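Local coordinates for putative rubredoxin reductase (Rhodopseudomonas palustris, PDB 3FG2), which probably uses its FAD to pass electrons from NADH to a ferredoxin that serves the cytochrome P450 CYP199A2, at residues P44-Y49 / G151-E156; L124-L129 / E133-R138. All blocks are in the same frame, centred on the assembly; numbering follows the deposited sequence.

Contact 1 is a buried polar site beside the isoalloxazine, where the loop segment 44-49 meets the start of helix 152-163. Contact 2 lies farther out and is only partly buried. There, the chain leaving strand 123-124 is packed against helix 129-138, which follows directly. The chemistry changes accordingly: a carboxylate shared by a serine and a lysine in the first, leucine packing with charged groups at its margin in the second. Their centres are 11 Å apart and they touch, with Leu45 against the backbone at Arg127 and Leu129, and Tyr49 OH hydrogen-bonded to Glu133 OE2. Both reach FAD, contact 1 by hydrogen bonds and packing, contact 2 by packing.

Contact 1: residues P44-Y49 / G151-E156; sequences PLSKAY and GFIGLE. With FAD (flavin-adenine dinucleotide), chain B.
Two side chains of the 44-49 loop converge on one oxygen of Glu156. Ser46 OG donates a hydrogen bond of 2.7 Å to Glu156 OE1, coming in almost in line with the C-O bond. Lys47 NZ makes a 2.6 Å salt bridge to the same Glu156 OE1, from the syn side and 21° out of the carboxylate plane. The lysine chain runs extended until its last torsion, where a bend (chi4 60°) swings the ammonium between the carboxylate and the cofactor. The other oxygen, Glu156 OE2, is held by Ser322 OG and Asp323 N of strand 319-324, so both oxygens of this buried carboxylate are held.

Lys47 NZ also bonds to the flavin, 3.0 Å from FAD O4 and, more weakly, 3.1 Å from FAD N5; Pro43 O is a further acceptor. A positive charge here would be expected to draw electron density toward that side of the ring system. A lysine-glutamate pair beside flavin N5 also occurs in glutathione reductase, a flavoenzyme of the same superfamily. Gly151, at the N-cap of helix 152-163, and Gly154 fit a GxGxxG pattern, consistent with the Rossmann-type NAD-binding domain of this reductase.

Apolar side chains pack on both sides of the dimethylbenzene end of the flavin. Ile153 CD1 packs 3.7 Å from FAD C8 on one side of the ring plane, while Leu45 CB approaches the methyl FAD C7M at 3.7 Å from the opposite side. Between the segments themselves, Ile153 CG2 rests 3.9 Å from Ser46 CB, alongside the polar cluster.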
loop_
_atom_site.group_PDB
_atom_site.type_symbol
_atom_site.label_atom_id
_atom_site.label_comp_id
_atom_site.label_asym_id
_atom_site.label_seq_id
_atom_site.Cartn_x
_atom_site.Cartn_y
_atom_site.Cartn_z
ATOM N N PRO A 44 0.249 -6.754 -7.819
ATOM C CA PRO A 44 -0.170 -7.077 -9.189
ATOM C C PRO A 44 -1.609 -6.667 -9.539
ATOM O O PRO A 44 -1.969 -6.602 -10.714
ATOM C CB PRO A 44 0.017 -8.597 -9.255
ATOM C CG PRO A 44 1.079 -8.865 -8.215
ATOM C CD PRO A 44 0.642 -7.974 -7.094
ATOM N N LEU A 45 -2.420 -6.391 -8.518
ATOM C CA LEU A 45 -3.824 -6.024 -8.711
ATOM C C LEU A 45 -4.092 -4.819 -9.609
ATOM O O LEU A 45 -5.086 -4.791 -10.333
ATOM C CB LEU A 45 -4.486 -5.795 -7.355
ATOM C CG LEU A 45 -4.626 -7.035 -6.467
ATOM C CD1 LEU A 45 -5.146 -6.626 -5.098
ATOM C CD2 LEU A 45 -5.570 -8.037 -7.128
ATOM N N SER A 46 -3.217 -3.823 -9.554
ATOM C CA SER A 46 -3.376 -2.629 -10.371
ATOM C C SER A 46 -2.311 -2.615 -11.454
ATOM O O SER A 46 -2.083 -1.596 -12.112
ATOM C CB SER A 46 -3.238 -1.383 -9.503
ATOM O OG SER A 46 -2.035 -1.433 -8.762
ATOM N N LYS A 47 -1.664 -3.762 -11.634
ATOM C CA LYS A 47 -0.598 -3.885 -12.617
ATOM C C LYS A 47 -0.870 -5.046 -13.583
ATOM O O LYS A 47 -1.927 -5.090 -14.222
ATOM C CB LYS A 47 0.740 -4.080 -11.890
ATOM C CG LYS A 47 1.028 -2.991 -10.857
ATOM C CD LYS A 47 2.317 -3.251 -10.094
ATOM C CE LYS A 47 2.629 -2.113 -9.119
ATOM N NZ LYS A 47 1.578 -1.874 -8.070
ATOM N N ALA A 48 0.071 -5.986 -13.666
ATOM C CA ALA A 48 -0.045 -7.141 -14.554
ATOM C C ALA A 48 -1.414 -7.804 -14.569
ATOM O O ALA A 48 -1.950 -8.082 -15.639
ATOM C CB ALA A 48 1.015 -8.178 -14.206
ATOM N N TYR A 49 -1.986 -8.060 -13.397
ATOM C CA TYR A 49 -3.281 -8.727 -13.355
ATOM C C TYR A 49 -4.328 -8.118 -14.294
ATOM O O TYR A 49 -5.018 -8.839 -15.014
ATOM C CB TYR A 49 -3.834 -8.764 -11.936
ATOM C CG TYR A 49 -5.022 -9.684 -11.840
ATOM C CD1 TYR A 49 -4.865 -11.062 -11.979
ATOM C CD2 TYR A 49 -6.315 -9.177 -11.700
ATOM C CE1 TYR A 49 -5.968 -11.916 -11.992
ATOM C CE2 TYR A 49 -7.421 -10.017 -11.711
ATOM C CZ TYR A 49 -7.244 -11.386 -11.860
ATOM O OH TYR A 49 -8.338 -12.217 -11.887
ATOM N N GLY A 151 -3.119 8.905 -6.983
ATOM C CA GLY A 151 -2.160 8.197 -6.160
ATOM C C GLY A 151 -1.513 7.136 -7.028
ATOM O O GLY A 151 -1.833 7.041 -8.219
ATOM N N PHE A 152 -0.610 6.343 -6.457
ATOM C CA PHE A 152 0.062 5.295 -7.222
ATOM C C PHE A 152 -0.916 4.392 -7.965
ATOM O O PHE A 152 -0.821 4.208 -9.179
ATOM C CB PHE A 152 0.916 4.406 -6.310
ATOM C CG PHE A 152 2.073 5.108 -5.679
ATOM C CD1 PHE A 152 2.944 5.876 -6.450
ATOM C CD2 PHE A 152 2.313 4.984 -4.312
ATOM C CE1 PHE A 152 4.035 6.507 -5.872
ATOM C CE2 PHE A 152 3.406 5.616 -3.724
ATOM C CZ PHE A 152 4.268 6.380 -4.511
ATOM N N ILE A 153 -1.857 3.821 -7.222
ATOM C CA ILE A 153 -2.820 2.904 -7.804
ATOM C C ILE A 153 -3.601 3.516 -8.957
ATOM O O ILE A 153 -3.717 2.916 -10.021
ATOM C CB ILE A 153 -3.787 2.387 -6.725
ATOM C CG1 ILE A 153 -2.985 1.672 -5.637
ATOM C CG2 ILE A 153 -4.815 1.434 -7.351
ATOM C CD1 ILE A 153 -3.793 1.255 -4.439
ATOM N N GLY A 154 -4.129 4.714 -8.749
ATOM C CA GLY A 154 -4.886 5.367 -9.796
ATOM C C GLY A 154 -4.127 5.503 -11.103
ATOM O O GLY A 154 -4.693 5.277 -12.176
ATOM N N LEU A 155 -2.849 5.873 -11.027
ATOM C CA LEU A 155 -2.045 6.052 -12.231
ATOM C C LEU A 155 -1.628 4.727 -12.845
ATOM O O LEU A 155 -1.569 4.598 -14.069
ATOM C CB LEU A 155 -0.813 6.908 -11.931
ATOM C CG LEU A 155 -1.124 8.362 -11.524
ATOM C CD1 LEU A 155 0.171 9.119 -11.262
ATOM C CD2 LEU A 155 -1.912 9.053 -12.631
ATOM N N GLU A 156 -1.334 3.741 -12.005
ATOM C CA GLU A 156 -0.953 2.439 -12.517
ATOM C C GLU A 156 -2.141 1.921 -13.326
ATOM O O GLU A 156 -1.966 1.321 -14.385
ATOM C CB GLU A 156 -0.608 1.490 -11.363
ATOM C CG GLU A 156 0.567 1.976 -10.514
ATOM C CD GLU A 156 1.023 0.975 -9.463
ATOM O OE1 GLU A 156 0.232 0.082 -9.087
ATOM O OE2 GLU A 156 2.179 1.091 -9.000
HETATM P PA FAD B . -3.591 -6.249 3.436
HETATM O O1A FAD B . -4.616 -5.269 2.990
HETATM O O2A FAD B . -2.814 -6.906 2.543
HETATM O O5B FAD B . -4.508 -7.347 3.999
HETATM C C5B FAD B . -5.512 -7.137 5.042
HETATM C C4B FAD B . -6.348 -8.435 5.029
HETATM O O4B FAD B . -7.070 -8.498 6.318
HETATM C C3B FAD B . -7.435 -8.518 3.942
HETATM O O3B FAD B . -7.500 -9.705 3.217
HETATM C C2B FAD B . -8.668 -8.122 4.706
HETATM O O2B FAD B . -9.856 -8.499 4.082
HETATM C C1B FAD B . -8.449 -8.866 5.990
HETATM N N9A FAD B . -9.200 -8.418 7.165
HETATM C C8A FAD B . -9.526 -7.127 7.496
HETATM N N7A FAD B . -10.221 -7.043 8.624
HETATM C C5A FAD B . -10.358 -8.330 9.055
HETATM C C6A FAD B . -11.029 -8.907 10.242
HETATM N N6A FAD B . -11.659 -8.202 11.154
HETATM N N1A FAD B . -10.951 -10.282 10.340
HETATM C C2A FAD B . -10.302 -11.058 9.409
HETATM N N3A FAD B . -9.667 -10.611 8.299
HETATM C C4A FAD B . -9.722 -9.235 8.164
HETATM N N1 FAD B . 2.917 -1.725 -1.891
HETATM C C2 FAD B . 4.149 -1.712 -2.402
HETATM O O2 FAD B . 5.111 -1.620 -1.702
HETATM N N3 FAD B . 4.388 -1.813 -3.812
HETATM C C4 FAD B . 3.346 -1.934 -4.715
HETATM O O4 FAD B . 3.589 -2.023 -5.905
HETATM C C4X FAD B . 1.993 -1.954 -4.168
HETATM N N5 FAD B . 0.933 -2.080 -5.002
HETATM C C5X FAD B . -0.336 -2.105 -4.451
HETATM C C6 FAD B . -1.436 -2.251 -5.343
HETATM C C7 FAD B . -2.738 -2.294 -4.886
HETATM C C7M FAD B . -3.874 -2.452 -5.877
HETATM C C8 FAD B . -3.009 -2.185 -3.448
HETATM C C8M FAD B . -4.409 -2.227 -2.877
HETATM C C9 FAD B . -1.927 -2.035 -2.555
HETATM C C9A FAD B . -0.598 -1.997 -3.042
HETATM N N10 FAD B . 0.568 -1.860 -2.177
HETATM C C10 FAD B . 1.828 -1.841 -2.704
HETATM C "C1'" FAD B . 0.320 -1.755 -0.717
HETATM C "C2'" FAD B . 0.361 -3.167 -0.057
HETATM O "O2'" FAD B . -0.567 -3.992 -0.725
HETATM C "C3'" FAD B . 0.009 -3.005 1.408
HETATM O "O3'" FAD B . 0.984 -2.187 2.045
HETATM C "C4'" FAD B . -0.030 -4.366 2.082
HETATM O "O4'" FAD B . -1.014 -5.221 1.442
HETATM C "C5'" FAD B . -0.390 -4.171 3.534
HETATM O "O5'" FAD B . -0.464 -5.606 4.188
HETATM P P FAD B . -1.469 -5.869 5.274
HETATM O O1P FAD B . -1.168 -7.353 5.630
HETATM O O2P FAD B . -1.402 -4.980 6.346
HETATM O O3P FAD B . -2.831 -5.758 4.745
#

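Contact 2: residues L124-L129 / E133-R138; sequences LYLRTL and EVLRQR. With FAD (flavin-adenine dinucleotide), chain B.
Leu124 and Leu126 lean against Leu135 from two places, one for each of its methyls. Leu124 CD1 meets Leu135 CD1 at 3.9 Å, and Leu126 CD2 reaches Leu135 CD2 at 4.0 Å, these last two side chains crossing at about a right angle. With CG anti to the backbone N (chi1 -168°), Leu135 points its forked end into this layer, joined by Phe157 and Val234. Just as closely, Leu124 CD1 lies over one face of the Arg138 guanidinium, nearest NH1 (3.9 Å), which pairs with Asp122.

Helix 129-138, N-capped by Thr128, connects edge strand 123-124 to the parallel strand 144-148, a crossover that passes strand 232-235 in the sheet of the probable NAD-binding domain. Its bond from Glu133 N to Leu129 O measures 2.8 Å. Before the helix, the methyl FAD C8M lies over a face of the Arg127 guanidinium, 3.4 Å from Arg127 NH1, while Arg127 NH2 bonds to Ala108 O.

The looser side begins at Val134 CG2, 4.2 Å from Leu124 CD1. Beyond it the helix turns polar: Arg136 NE bonds to Glu133 OE2 and Arg136 NH2 to Glu133 OE1, the exposed Gln137 adds NE2 to OE1, and Tyr49 OH is a further partner of OE2.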
loop_
_atom_site.group_PDB
_atom_site.type_symbol
_atom_site.label_atom_id
_atom_site.label_comp_id
_atom_site.label_asym_id
_atom_site.label_seq_id
_atom_site.Cartn_x
_atom_site.Cartn_y
_atom_site.Cartn_z
ATOM N N LEU A 124 -16.425 2.041 -9.448
ATOM C CA LEU A 124 -15.633 0.974 -8.853
ATOM C C LEU A 124 -14.384 1.379 -8.086
ATOM O O LEU A 124 -13.789 2.437 -8.326
ATOM C CB LEU A 124 -15.226 -0.003 -9.955
ATOM C CG LEU A 124 -16.368 -0.451 -10.870
ATOM C CD1 LEU A 124 -15.816 -1.271 -12.034
ATOM C CD2 LEU A 124 -17.369 -1.258 -10.056
ATOM N N TYR A 125 -13.984 0.501 -7.172
ATOM C CA TYR A 125 -12.786 0.703 -6.372
ATOM C C TYR A 125 -11.748 -0.307 -6.857
ATOM O O TYR A 125 -12.075 -1.178 -7.664
ATOM C CB TYR A 125 -13.109 0.522 -4.888
ATOM C CG TYR A 125 -14.051 1.599 -4.387
ATOM C CD1 TYR A 125 -15.433 1.512 -4.600
ATOM C CD2 TYR A 125 -13.555 2.743 -3.770
ATOM C CE1 TYR A 125 -16.287 2.540 -4.216
ATOM C CE2 TYR A 125 -14.395 3.771 -3.384
ATOM C CZ TYR A 125 -15.755 3.672 -3.611
ATOM O OH TYR A 125 -16.564 4.731 -3.250
ATOM N N LEU A 126 -10.507 -0.181 -6.388
ATOM C CA LEU A 126 -9.432 -1.077 -6.814
ATOM C C LEU A 126 -8.421 -1.379 -5.705
ATOM O O LEU A 126 -7.368 -0.740 -5.627
ATOM C CB LEU A 126 -8.706 -0.469 -8.024
ATOM C CG LEU A 126 -7.544 -1.256 -8.653
ATOM C CD1 LEU A 126 -8.009 -2.667 -8.994
ATOM C CD2 LEU A 126 -7.044 -0.545 -9.906
ATOM N N ARG A 127 -8.741 -2.353 -4.853
ATOM C CA ARG A 127 -7.854 -2.739 -3.761
ATOM C C ARG A 127 -7.848 -4.237 -3.456
ATOM O O ARG A 127 -6.862 -4.764 -2.928
ATOM C CB ARG A 127 -8.209 -1.968 -2.487
ATOM C CG ARG A 127 -7.816 -0.500 -2.526
ATOM C CD ARG A 127 -8.128 0.182 -1.206
ATOM N NE ARG A 127 -7.514 -0.498 -0.071
ATOM C CZ ARG A 127 -6.212 -0.486 0.192
ATOM N NH1 ARG A 127 -5.372 0.178 -0.599
ATOM N NH2 ARG A 127 -5.754 -1.140 1.252
ATOM N N THR A 128 -8.946 -4.918 -3.778
ATOM C CA THR A 128 -9.055 -6.353 -3.529
ATOM C C THR A 128 -9.017 -7.139 -4.842
ATOM O O THR A 128 -9.250 -6.574 -5.913
ATOM C CB THR A 128 -10.365 -6.677 -2.805
ATOM O OG1 THR A 128 -11.471 -6.416 -3.680
ATOM C CG2 THR A 128 -10.498 -5.818 -1.553
ATOM N N LEU A 129 -8.721 -8.434 -4.761
ATOM C CA LEU A 129 -8.678 -9.259 -5.964
ATOM C C LEU A 129 -10.024 -9.151 -6.676
ATOM O O LEU A 129 -10.076 -8.867 -7.876
ATOM C CB LEU A 129 -8.378 -10.724 -5.617
ATOM C CG LEU A 129 -8.460 -11.767 -6.749
ATOM C CD1 LEU A 129 -7.688 -11.290 -7.975
ATOM C CD2 LEU A 129 -7.921 -13.104 -6.254
ATOM N N GLU A 133 -10.696 -7.989 -10.492
ATOM C CA GLU A 133 -11.287 -8.865 -11.499
ATOM C C GLU A 133 -12.501 -8.255 -12.199
ATOM O O GLU A 133 -12.660 -8.416 -13.414
ATOM C CB GLU A 133 -11.673 -10.213 -10.881
ATOM C CG GLU A 133 -12.306 -11.177 -11.871
ATOM C CD GLU A 133 -11.433 -11.434 -13.084
ATOM O OE1 GLU A 133 -11.953 -11.982 -14.075
ATOM O OE2 GLU A 133 -10.231 -11.094 -13.059
ATOM N N VAL A 134 -13.357 -7.559 -11.453
ATOM C CA VAL A 134 -14.531 -6.945 -12.073
ATOM C C VAL A 134 -14.093 -5.829 -13.019
ATOM O O VAL A 134 -14.633 -5.672 -14.113
ATOM C CB VAL A 134 -15.506 -6.353 -11.026
ATOM C CG1 VAL A 134 -15.762 -7.361 -9.919
ATOM C CG2 VAL A 134 -14.952 -5.070 -10.463
ATOM N N LEU A 135 -13.097 -5.062 -12.597
ATOM C CA LEU A 135 -12.594 -3.967 -13.410
ATOM C C LEU A 135 -11.980 -4.532 -14.692
ATOM O O LEU A 135 -12.154 -3.977 -15.776
ATOM C CB LEU A 135 -11.560 -3.172 -12.610
ATOM C CG LEU A 135 -11.113 -1.818 -13.166
ATOM C CD1 LEU A 135 -12.318 -0.996 -13.630
ATOM C CD2 LEU A 135 -10.352 -1.082 -12.073
ATOM N N ARG A 136 -11.278 -5.653 -14.559
ATOM C CA ARG A 136 -10.648 -6.307 -15.699
ATOM C C ARG A 136 -11.701 -6.704 -16.739
ATOM O O ARG A 136 -11.495 -6.545 -17.942
ATOM C CB ARG A 136 -9.893 -7.557 -15.230
ATOM C CG ARG A 136 -9.038 -8.232 -16.310
ATOM C CD ARG A 136 -8.414 -9.514 -15.777
ATOM N NE ARG A 136 -9.405 -10.574 -15.617
ATOM C CZ ARG A 136 -9.850 -11.339 -16.611
ATOM N NH1 ARG A 136 -9.389 -11.172 -17.844
ATOM N NH2 ARG A 136 -10.763 -12.272 -16.376
ATOM N N GLN A 137 -12.831 -7.218 -16.261
ATOM C CA GLN A 137 -13.919 -7.638 -17.137
ATOM C C GLN A 137 -14.779 -6.473 -17.632
ATOM O O GLN A 137 -15.397 -6.567 -18.694
ATOM C CB GLN A 137 -14.827 -8.637 -16.415
ATOM C CG GLN A 137 -14.165 -9.938 -16.040
ATOM C CD GLN A 137 -15.122 -10.892 -15.352
ATOM O OE1 GLN A 137 -16.223 -11.146 -15.844
ATOM N NE2 GLN A 137 -14.705 -11.434 -14.209
ATOM N N ARG A 138 -14.817 -5.384 -16.864
ATOM C CA ARG A 138 -15.630 -4.220 -17.208
ATOM C C ARG A 138 -15.046 -3.290 -18.274
ATOM O O ARG A 138 -15.790 -2.734 -19.084
ATOM C CB ARG A 138 -15.925 -3.405 -15.944
ATOM C CG ARG A 138 -16.931 -2.263 -16.124
ATOM C CD ARG A 138 -18.353 -2.789 -16.208
ATOM N NE ARG A 138 -18.685 -3.641 -15.068
ATOM C CZ ARG A 138 -19.123 -3.211 -13.886
ATOM N NH1 ARG A 138 -19.300 -1.914 -13.659
ATOM N NH2 ARG A 138 -19.380 -4.088 -12.922
HETATM P PA FAD B . -3.591 -6.249 3.436
HETATM O O1A FAD B . -4.616 -5.269 2.990
HETATM O O2A FAD B . -2.814 -6.906 2.543
HETATM O O5B FAD B . -4.508 -7.347 3.999
HETATM C C5B FAD B . -5.512 -7.137 5.042
HETATM C C4B FAD B . -6.348 -8.435 5.029
HETATM O O4B FAD B . -7.070 -8.498 6.318
HETATM C C3B FAD B . -7.435 -8.518 3.942
HETATM O O3B FAD B . -7.500 -9.705 3.217
HETATM C C2B FAD B . -8.668 -8.122 4.706
HETATM O O2B FAD B . -9.856 -8.499 4.082
HETATM C C1B FAD B . -8.449 -8.866 5.990
HETATM N N9A FAD B . -9.200 -8.418 7.165
HETATM C C8A FAD B . -9.526 -7.127 7.496
HETATM N N7A FAD B . -10.221 -7.043 8.624
HETATM C C5A FAD B . -10.358 -8.330 9.055
HETATM C C6A FAD B . -11.029 -8.907 10.242
HETATM N N6A FAD B . -11.659 -8.202 11.154
HETATM N N1A FAD B . -10.951 -10.282 10.340
HETATM C C2A FAD B . -10.302 -11.058 9.409
HETATM N N3A FAD B . -9.667 -10.611 8.299
HETATM C C4A FAD B . -9.722 -9.235 8.164
HETATM N N1 FAD B . 2.917 -1.725 -1.891
HETATM C C2 FAD B . 4.149 -1.712 -2.402
HETATM O O2 FAD B . 5.111 -1.620 -1.702
HETATM N N3 FAD B . 4.388 -1.813 -3.812
HETATM C C4 FAD B . 3.346 -1.934 -4.715
HETATM O O4 FAD B . 3.589 -2.023 -5.905
HETATM C C4X FAD B . 1.993 -1.954 -4.168
HETATM N N5 FAD B . 0.933 -2.080 -5.002
HETATM C C5X FAD B . -0.336 -2.105 -4.451
HETATM C C6 FAD B . -1.436 -2.251 -5.343
HETATM C C7 FAD B . -2.738 -2.294 -4.886
HETATM C C7M FAD B . -3.874 -2.452 -5.877
HETATM C C8 FAD B . -3.009 -2.185 -3.448
HETATM C C8M FAD B . -4.409 -2.227 -2.877
HETATM C C9 FAD B . -1.927 -2.035 -2.555
HETATM C C9A FAD B . -0.598 -1.997 -3.042
HETATM N N10 FAD B . 0.568 -1.860 -2.177
HETATM C C10 FAD B . 1.828 -1.841 -2.704
HETATM C "C1'" FAD B . 0.320 -1.755 -0.717
HETATM C "C2'" FAD B . 0.361 -3.167 -0.057
HETATM O "O2'" FAD B . -0.567 -3.992 -0.725
HETATM C "C3'" FAD B . 0.009 -3.005 1.408
HETATM O "O3'" FAD B . 0.984 -2.187 2.045
HETATM C "C4'" FAD B . -0.030 -4.366 2.082
HETATM O "O4'" FAD B . -1.014 -5.221 1.442
HETATM C "C5'" FAD B . -0.390 -4.171 3.534
HETATM O "O5'" FAD B . -0.464 -5.606 4.188
HETATM P P FAD B . -1.469 -5.869 5.274
HETATM O O1P FAD B . -1.168 -7.353 5.630
HETATM O O2P FAD B . -1.402 -4.980 6.346
HETATM O O3P FAD B . -2.831 -5.758 4.745
#